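Local coordinates for haloacid dehalogenase domain protein hydrolase (Planctomyces limnophilus, PDB 4OVY) that is probably a metal-dependent phosphohydrolase of the haloacid dehalogenase superfamily and binds a calcium ion at its probable active site, at residues A[147-150]-A[151-155]; A[169-173]-A[174-178]. One frame throughout, in Å; residues are numbered along the deposited sequence.

Contact 1. Residues A[147-150]-A[151-155]; sequences LAFL and RQHEF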
ATOM      1  N   LEU A 147      12.538   6.216 -15.359  1.00 19.13           N
ATOM      2  CA  LEU A 147      11.395   6.564 -14.505  1.00 19.37           C
ATOM      3  C   LEU A 147      10.533   7.688 -15.110  1.00 18.53           C
ATOM      4  O   LEU A 147       9.309   7.569 -15.171  1.00 19.30           O
ATOM      5  CB  LEU A 147      11.873   6.972 -13.112  1.00 20.78           C
ATOM      6  CG  LEU A 147      12.398   5.842 -12.224  1.00 20.89           C
ATOM      7  CD1 LEU A 147      13.152   6.435 -11.045  1.00 19.59           C
ATOM      8  CD2 LEU A 147      11.271   4.934 -11.750  1.00 21.17           C
ATOM      9  N   ALA A 148      11.176   8.762 -15.563  1.00 19.16           N
ATOM     10  CA  ALA A 148      10.465   9.889 -16.176  1.00 23.16           C
ATOM     11  C   ALA A 148       9.735   9.474 -17.455  1.00 21.95           C
ATOM     12  O   ALA A 148       8.588   9.862 -17.681  1.00 22.16           O
ATOM     13  CB  ALA A 148      11.434  11.032 -16.479  1.00 25.52           C
ATOM     14  N   PHE A 149      10.415   8.686 -18.282  1.00 22.86           N
ATOM     15  CA  PHE A 149       9.871   8.199 -19.546  1.00 23.25           C
ATOM     16  C   PHE A 149       8.598   7.385 -19.305  1.00 21.82           C
ATOM     17  O   PHE A 149       7.586   7.572 -19.973  1.00 21.17           O
ATOM     18  CB  PHE A 149      10.926   7.348 -20.260  1.00 23.91           C
ATOM     19  CG  PHE A 149      10.444   6.700 -21.530  1.00 25.22           C
ATOM     20  CD1 PHE A 149      10.163   7.468 -22.655  1.00 26.87           C
ATOM     21  CD2 PHE A 149      10.309   5.323 -21.615  1.00 25.02           C
ATOM     22  CE1 PHE A 149       9.736   6.872 -23.836  1.00 29.33           C
ATOM     23  CE2 PHE A 149       9.874   4.722 -22.794  1.00 27.21           C
ATOM     24  CZ  PHE A 149       9.587   5.498 -23.906  1.00 26.73           C
ATOM     25  N   LEU A 150       8.660   6.480 -18.341  1.00 21.60           N
ATOM     26  CA  LEU A 150       7.503   5.655 -17.997  1.00 21.54           C
ATOM     27  C   LEU A 150       6.347   6.498 -17.457  1.00 19.26           C
ATOM     28  O   LEU A 150       5.193   6.306 -17.844  1.00 18.95           O
ATOM     29  CB  LEU A 150       7.907   4.571 -16.996  1.00 21.04           C
ATOM     30  CG  LEU A 150       8.873   3.526 -17.569  1.00 22.22           C
ATOM     31  CD1 LEU A 150       9.506   2.696 -16.465  1.00 21.67           C
ATOM     32  CD2 LEU A 150       8.178   2.630 -18.587  1.00 23.91           C
ATOM     33  N   ARG A 151       6.649   7.444 -16.577  1.00 20.86           N
ATOM     34  CA  ARG A 151       5.602   8.318 -16.037  1.00 22.35           C
ATOM     35  C   ARG A 151       4.986   9.207 -17.127  1.00 22.96           C
ATOM     36  O   ARG A 151       3.786   9.453 -17.117  1.00 21.15           O
ATOM     37  CB  ARG A 151       6.120   9.126 -14.847  1.00 24.20           C
ATOM     38  CG  ARG A 151       6.347   8.252 -13.613  1.00 24.87           C
ATOM     39  CD  ARG A 151       6.565   9.077 -12.352  1.00 27.55           C
ATOM     40  NE  ARG A 151       7.811   9.836 -12.399  1.00 27.76           N
ATOM     41  CZ  ARG A 151       8.941   9.537 -11.745  1.00 25.60           C
ATOM     42  NH1 ARG A 151       9.992  10.323 -11.894  1.00 24.82           N
ATOM     43  NH2 ARG A 151       9.045   8.469 -10.951  1.00 22.24           N
ATOM     44  N   GLN A 152       5.793   9.645 -18.086  1.00 25.22           N
ATOM     45  CA  GLN A 152       5.276  10.389 -19.247  1.00 26.59           C
ATOM     46  C   GLN A 152       4.272   9.570 -20.057  1.00 25.08           C
ATOM     47  O   GLN A 152       3.384  10.134 -20.684  1.00 25.61           O
ATOM     48  CB  GLN A 152       6.420  10.859 -20.147  1.00 30.84           C
ATOM     49  CG  GLN A 152       7.223  12.018 -19.565  1.00 37.60           C
ATOM     50  CD  GLN A 152       8.574  12.212 -20.246  1.00 47.39           C
ATOM     51  OE1 GLN A 152       8.831  11.671 -21.327  1.00 53.12           O
ATOM     52  NE2 GLN A 152       9.446  12.987 -19.610  1.00 51.99           N
ATOM     53  N   HIS A 153       4.405   8.244 -20.026  1.00 22.52           N
ATOM     54  CA  HIS A 153       3.478   7.345 -20.700  1.00 24.66           C
ATOM     55  C   HIS A 153       2.442   6.738 -19.754  1.00 22.95           C
ATOM     56  O   HIS A 153       1.849   5.696 -20.052  1.00 21.33           O
ATOM     57  CB  HIS A 153       4.268   6.270 -21.448  1.00 24.68           C
ATOM     58  CG  HIS A 153       5.012   6.812 -22.622  1.00 28.49           C
ATOM     59  ND1 HIS A 153       6.201   7.496 -22.497  1.00 29.35           N
ATOM     60  CD2 HIS A 153       4.710   6.817 -23.941  1.00 30.27           C
ATOM     61  CE1 HIS A 153       6.612   7.879 -23.693  1.00 31.67           C
ATOM     62  NE2 HIS A 153       5.727   7.476 -24.585  1.00 33.99           N
ATOM     63  N   GLU A 154       2.227   7.423 -18.629  1.00 21.91           N
ATOM     64  CA  GLU A 154       1.155   7.134 -17.674  1.00 23.96           C
ATOM     65  C   GLU A 154       1.332   5.812 -16.920  1.00 21.97           C
ATOM     66  O   GLU A 154       0.356   5.224 -16.478  1.00 22.96           O
ATOM     67  CB  GLU A 154      -0.226   7.241 -18.343  1.00 26.62           C
ATOM     68  CG  GLU A 154      -0.452   8.587 -19.042  1.00 31.07           C
ATOM     69  CD  GLU A 154      -1.909   8.834 -19.416  1.00 36.86           C
ATOM     70  OE1 GLU A 154      -2.715   9.165 -18.518  1.00 42.39           O
ATOM     71  OE2 GLU A 154      -2.252   8.713 -20.614  1.00 44.88           O
ATOM     72  N   PHE A 155       2.576   5.365 -16.750  1.00 21.22           N
ATOM     73  CA  PHE A 155       2.874   4.273 -15.812  1.00 22.04           C
ATOM     74  C   PHE A 155       2.948   4.828 -14.405  1.00 21.49           C
ATOM     75  O   PHE A 155       3.378   5.963 -14.218  1.00 20.70           O
ATOM     76  CB  PHE A 155       4.233   3.623 -16.089  1.00 23.30           C
ATOM     77  CG  PHE A 155       4.245   2.680 -17.249  1.00 23.96           C
ATOM     78  CD1 PHE A 155       4.148   3.152 -18.546  1.00 23.22           C
ATOM     79  CD2 PHE A 155       4.393   1.312 -17.045  1.00 23.94           C
ATOM     80  CE1 PHE A 155       4.171   2.282 -19.619  1.00 23.76           C
ATOM     81  CE2 PHE A 155       4.420   0.435 -18.118  1.00 25.49           C
ATOM     82  CZ  PHE A 155       4.302   0.920 -19.404  1.00 24.80           C
TER
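Phe149 swings CG opposite its backbone N (chi1 176°) while His153, one turn on, keeps CG beside its own N (chi1 -69°), and the two rings are thereby brought together at the end of the helix. Their planes are inclined at 55°, an oblique pairing, and His153 CE1 comes to 3.3 Å from Phe149 CE1, with the ND1 corner above one face of the phenyl ring near its rim. The same ND1 donates to Phe149 O at 2.9 Å, an almost straight bond lying close to the imidazole plane; it restrains the ring's rotation and shows that ND1 carries a proton. Helix 141-152 stops in a Schellman motif: Phe155 N reaches back to Leu150 O at 3.0 Å, Glu154 N bonds to Arg151 O at 3.0 Å, and Glu154, the C-prime residue, has positive phi. The reversal turns one face of the Phe155 ring to Leu150, whose CD2 sits over the ring centre at 4.0 Å in a CH-pi contact, while Leu150 CB is 3.9 Å from Phe155 CB. Both side chains also pack on Val39 of strand 38-41. On another side of the helix, Arg151 bends at chi3 and brings its guanidinium back beside Leu147, NH2 standing 3.9 Å from Leu147 CB; that nitrogen hydrogen-bonds to Tyr176 O and Thr157 OG1.

Contact 2. Residues A[169-173]-A[174-178]; sequences RPWAK and EVYGI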
ATOM      1  N   ARG A 169      11.461   6.251   2.284  1.00 18.10           N
ATOM      2  CA  ARG A 169      10.355   7.209   2.132  1.00 19.04           C
ATOM      3  C   ARG A 169      10.682   8.688   2.342  1.00 19.99           C
ATOM      4  O   ARG A 169      10.071   9.531   1.694  1.00 22.59           O
ATOM      5  CB  ARG A 169       9.166   6.824   3.016  1.00 18.89           C
ATOM      6  CG  ARG A 169       8.259   5.793   2.373  1.00 18.60           C
ATOM      7  CD  ARG A 169       7.191   5.306   3.330  1.00 19.78           C
ATOM      8  NE  ARG A 169       6.107   4.629   2.622  1.00 19.96           N
ATOM      9  CZ  ARG A 169       5.151   3.910   3.200  1.00 17.15           C
ATOM     10  NH1 ARG A 169       5.129   3.719   4.517  1.00 17.61           N
ATOM     11  NH2 ARG A 169       4.200   3.383   2.455  1.00 18.44           N
ATOM     12  N   PRO A 170      11.628   9.013   3.242  1.00 20.60           N
ATOM     13  CA  PRO A 170      11.917  10.428   3.458  1.00 21.60           C
ATOM     14  C   PRO A 170      12.457  11.190   2.235  1.00 22.21           C
ATOM     15  O   PRO A 170      12.270  12.402   2.156  1.00 23.14           O
ATOM     16  CB  PRO A 170      12.961  10.408   4.581  1.00 22.52           C
ATOM     17  CG  PRO A 170      12.729   9.118   5.292  1.00 22.51           C
ATOM     18  CD  PRO A 170      12.317   8.154   4.225  1.00 21.09           C
ATOM     19  N   TRP A 171      13.103  10.491   1.303  1.00 20.65           N
ATOM     20  CA  TRP A 171      13.809  11.144   0.191  1.00 20.17           C
ATOM     21  C   TRP A 171      13.423  10.653  -1.214  1.00 19.68           C
ATOM     22  O   TRP A 171      13.823  11.268  -2.212  1.00 19.81           O
ATOM     23  CB  TRP A 171      15.324  10.998   0.393  1.00 20.06           C
ATOM     24  CG  TRP A 171      15.765   9.586   0.621  1.00 20.81           C
ATOM     25  CD1 TRP A 171      15.882   8.944   1.825  1.00 22.62           C
ATOM     26  CD2 TRP A 171      16.133   8.636  -0.375  1.00 20.78           C
ATOM     27  NE1 TRP A 171      16.300   7.650   1.637  1.00 22.61           N
ATOM     28  CE2 TRP A 171      16.460   7.431   0.295  1.00 22.60           C
ATOM     29  CE3 TRP A 171      16.213   8.677  -1.768  1.00 22.12           C
ATOM     30  CZ2 TRP A 171      16.870   6.286  -0.386  1.00 21.73           C
ATOM     31  CZ3 TRP A 171      16.623   7.536  -2.445  1.00 23.39           C
ATOM     32  CH2 TRP A 171      16.945   6.358  -1.754  1.00 23.50           C
ATOM     33  N   ALA A 172      12.651   9.572  -1.305  1.00 18.17           N
ATOM     34  CA  ALA A 172      12.372   8.938  -2.607  1.00 20.14           C
ATOM     35  C   ALA A 172      11.571   9.832  -3.561  1.00 19.93           C
ATOM     36  O   ALA A 172      11.733   9.745  -4.789  1.00 19.99           O
ATOM     37  CB  ALA A 172      11.667   7.592  -2.413  1.00 20.75           C
ATOM     38  N   LYS A 173      10.712  10.692  -3.014  1.00 19.53           N
ATOM     39  CA  LYS A 173       9.921  11.577  -3.863  1.00 22.17           C
ATOM     40  C   LYS A 173      10.817  12.610  -4.519  1.00 22.80           C
ATOM     41  O   LYS A 173      10.744  12.798  -5.732  1.00 23.37           O
ATOM     42  CB  LYS A 173       8.800  12.264  -3.099  1.00 25.16           C
ATOM     43  CG  LYS A 173       7.725  12.830  -4.015  1.00 31.63           C
ATOM     44  CD  LYS A 173       6.746  13.682  -3.226  1.00 41.65           C
ATOM     45  CE  LYS A 173       7.216  15.124  -3.119  1.00 44.42           C
ATOM     46  NZ  LYS A 173       6.690  15.937  -4.251  1.00 44.46           N
ATOM     47  N   GLU A 174      11.665  13.268  -3.727  1.00 23.57           N
ATOM     48  CA  GLU A 174      12.595  14.261  -4.274  1.00 26.01           C
ATOM     49  C   GLU A 174      13.567  13.646  -5.278  1.00 23.74           C
ATOM     50  O   GLU A 174      13.851  14.238  -6.319  1.00 25.79           O
ATOM     51  CB  GLU A 174      13.400  14.930  -3.160  1.00 31.91           C
ATOM     52  CG  GLU A 174      14.327  16.046  -3.643  1.00 39.61           C
ATOM     53  CD  GLU A 174      15.512  16.304  -2.714  1.00 53.33           C
ATOM     54  OE1 GLU A 174      15.440  15.953  -1.511  1.00 64.07           O
ATOM     55  OE2 GLU A 174      16.527  16.866  -3.191  1.00 71.75           O
ATOM     56  N   VAL A 175      14.088  12.468  -4.952  1.00 20.47           N
ATOM     57  CA  VAL A 175      15.198  11.884  -5.703  1.00 21.00           C
ATOM     58  C   VAL A 175      14.724  11.109  -6.928  1.00 19.77           C
ATOM     59  O   VAL A 175      15.288  11.271  -8.012  1.00 21.18           O
ATOM     60  CB  VAL A 175      16.070  10.989  -4.791  1.00 22.31           C
ATOM     61  CG1 VAL A 175      17.129  10.246  -5.592  1.00 23.09           C
ATOM     62  CG2 VAL A 175      16.724  11.836  -3.700  1.00 21.86           C
ATOM     63  N   TYR A 176      13.696  10.279  -6.751  1.00 19.55           N
ATOM     64  CA  TYR A 176      13.182   9.409  -7.820  1.00 19.10           C
ATOM     65  C   TYR A 176      11.844   9.850  -8.404  1.00 19.19           C
ATOM     66  O   TYR A 176      11.406   9.296  -9.417  1.00 19.70           O
ATOM     67  CB  TYR A 176      12.987   7.974  -7.295  1.00 18.26           C
ATOM     68  CG  TYR A 176      14.240   7.266  -6.843  1.00 19.11           C
ATOM     69  CD1 TYR A 176      15.400   7.283  -7.612  1.00 19.05           C
ATOM     70  CD2 TYR A 176      14.254   6.530  -5.657  1.00 19.45           C
ATOM     71  CE1 TYR A 176      16.541   6.610  -7.205  1.00 20.26           C
ATOM     72  CE2 TYR A 176      15.394   5.855  -5.241  1.00 19.21           C
ATOM     73  CZ  TYR A 176      16.532   5.896  -6.017  1.00 19.59           C
ATOM     74  OH  TYR A 176      17.662   5.226  -5.617  1.00 19.93           O
ATOM     75  N   GLY A 177      11.175  10.806  -7.762  1.00 19.13           N
ATOM     76  CA  GLY A 177       9.818  11.180  -8.159  1.00 20.35           C
ATOM     77  C   GLY A 177       8.776  10.168  -7.722  1.00 21.23           C
ATOM     78  O   GLY A 177       7.682  10.131  -8.270  1.00 22.37           O
ATOM     79  N   ILE A 178       9.107   9.351  -6.723  1.00 20.07           N
ATOM     80  CA  ILE A 178       8.219   8.297  -6.270  1.00 18.60           C
ATOM     81  C   ILE A 178       7.702   8.643  -4.877  1.00 18.57           C
ATOM     82  O   ILE A 178       8.494   8.715  -3.922  1.00 20.05           O
ATOM     83  CB  ILE A 178       8.947   6.940  -6.261  1.00 18.93           C
ATOM     84  CG1 ILE A 178       9.373   6.579  -7.690  1.00 19.64           C
ATOM     85  CG2 ILE A 178       8.052   5.861  -5.664  1.00 18.79           C
ATOM     86  CD1 ILE A 178      10.256   5.350  -7.792  1.00 20.88           C
TER
HETATM   87  O   HOH W   1       8.597   8.518  -0.973  1.00 22.74           O
HETATM   88  O   HOH W   2      11.485  13.551  -0.805  1.00 26.44           O
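Trp171 O receives Val175 N at 3.0 Å, opening a short helix, and Ala172 O then takes two N-H groups from opposite faces of its carbonyl plane, Tyr176 N at 2.8 Å and Ile178 N at 3.3 Å. Trp171 holds CG between its backbone N and carbonyl carbon (chi1 53°), which lays the indole alongside the first turn. Its benzo edge meets Val175, Trp171 CE3 lying 3.7 Å from Val175 CG2. Tyr176 runs beside the indole and points the same way; Tyr176 CE2 comes to 3.5 Å from Trp171 CZ3, with the rings oblique at 55°, while Val175 CG1 lies over one face of the Tyr176 ring, toward its rim. The indole NE1 is hydrogen-bonded to Phe167 O. Water 2 accepts from Glu174 N at 2.9 Å and donates to Pro170 O. Water 1 donates to Arg169 O and Ile178 O, tying the chain before the helix to the chain after it. Gly177, at positive phi, turns the backbone out of the helix, its N bonding weakly to Lys173 O. With Trp171 at the N-cap position, this is a single-turn helix in the crossover between parallel strands 156-161 and 183-195 of the Rossmann-like HAD core.

Contact 1 ends the helix that leads into strand 156-161, and contact 2 forms the short helix that follows that strand, so the two occur in series around one strand of the core sheet. Their centres are 15 Å apart, yet they touch: the hydrogen bond from Arg151 NH2 to Tyr176 O, 2.9 Å long, bridges them, and Leu147 CD1 packs against Tyr176 O at 3.7 Å. Contact 2 is the nearer to the metal site formed by Asp42, Asp44 and Asn234: the Trp171 side chain is about 7 Å from that of Asp44, and the Tyr176 side chain about 11 Å from the calcium ion. In contact 1, the Leu147 side chain stands about 11 Å from that of Asp42.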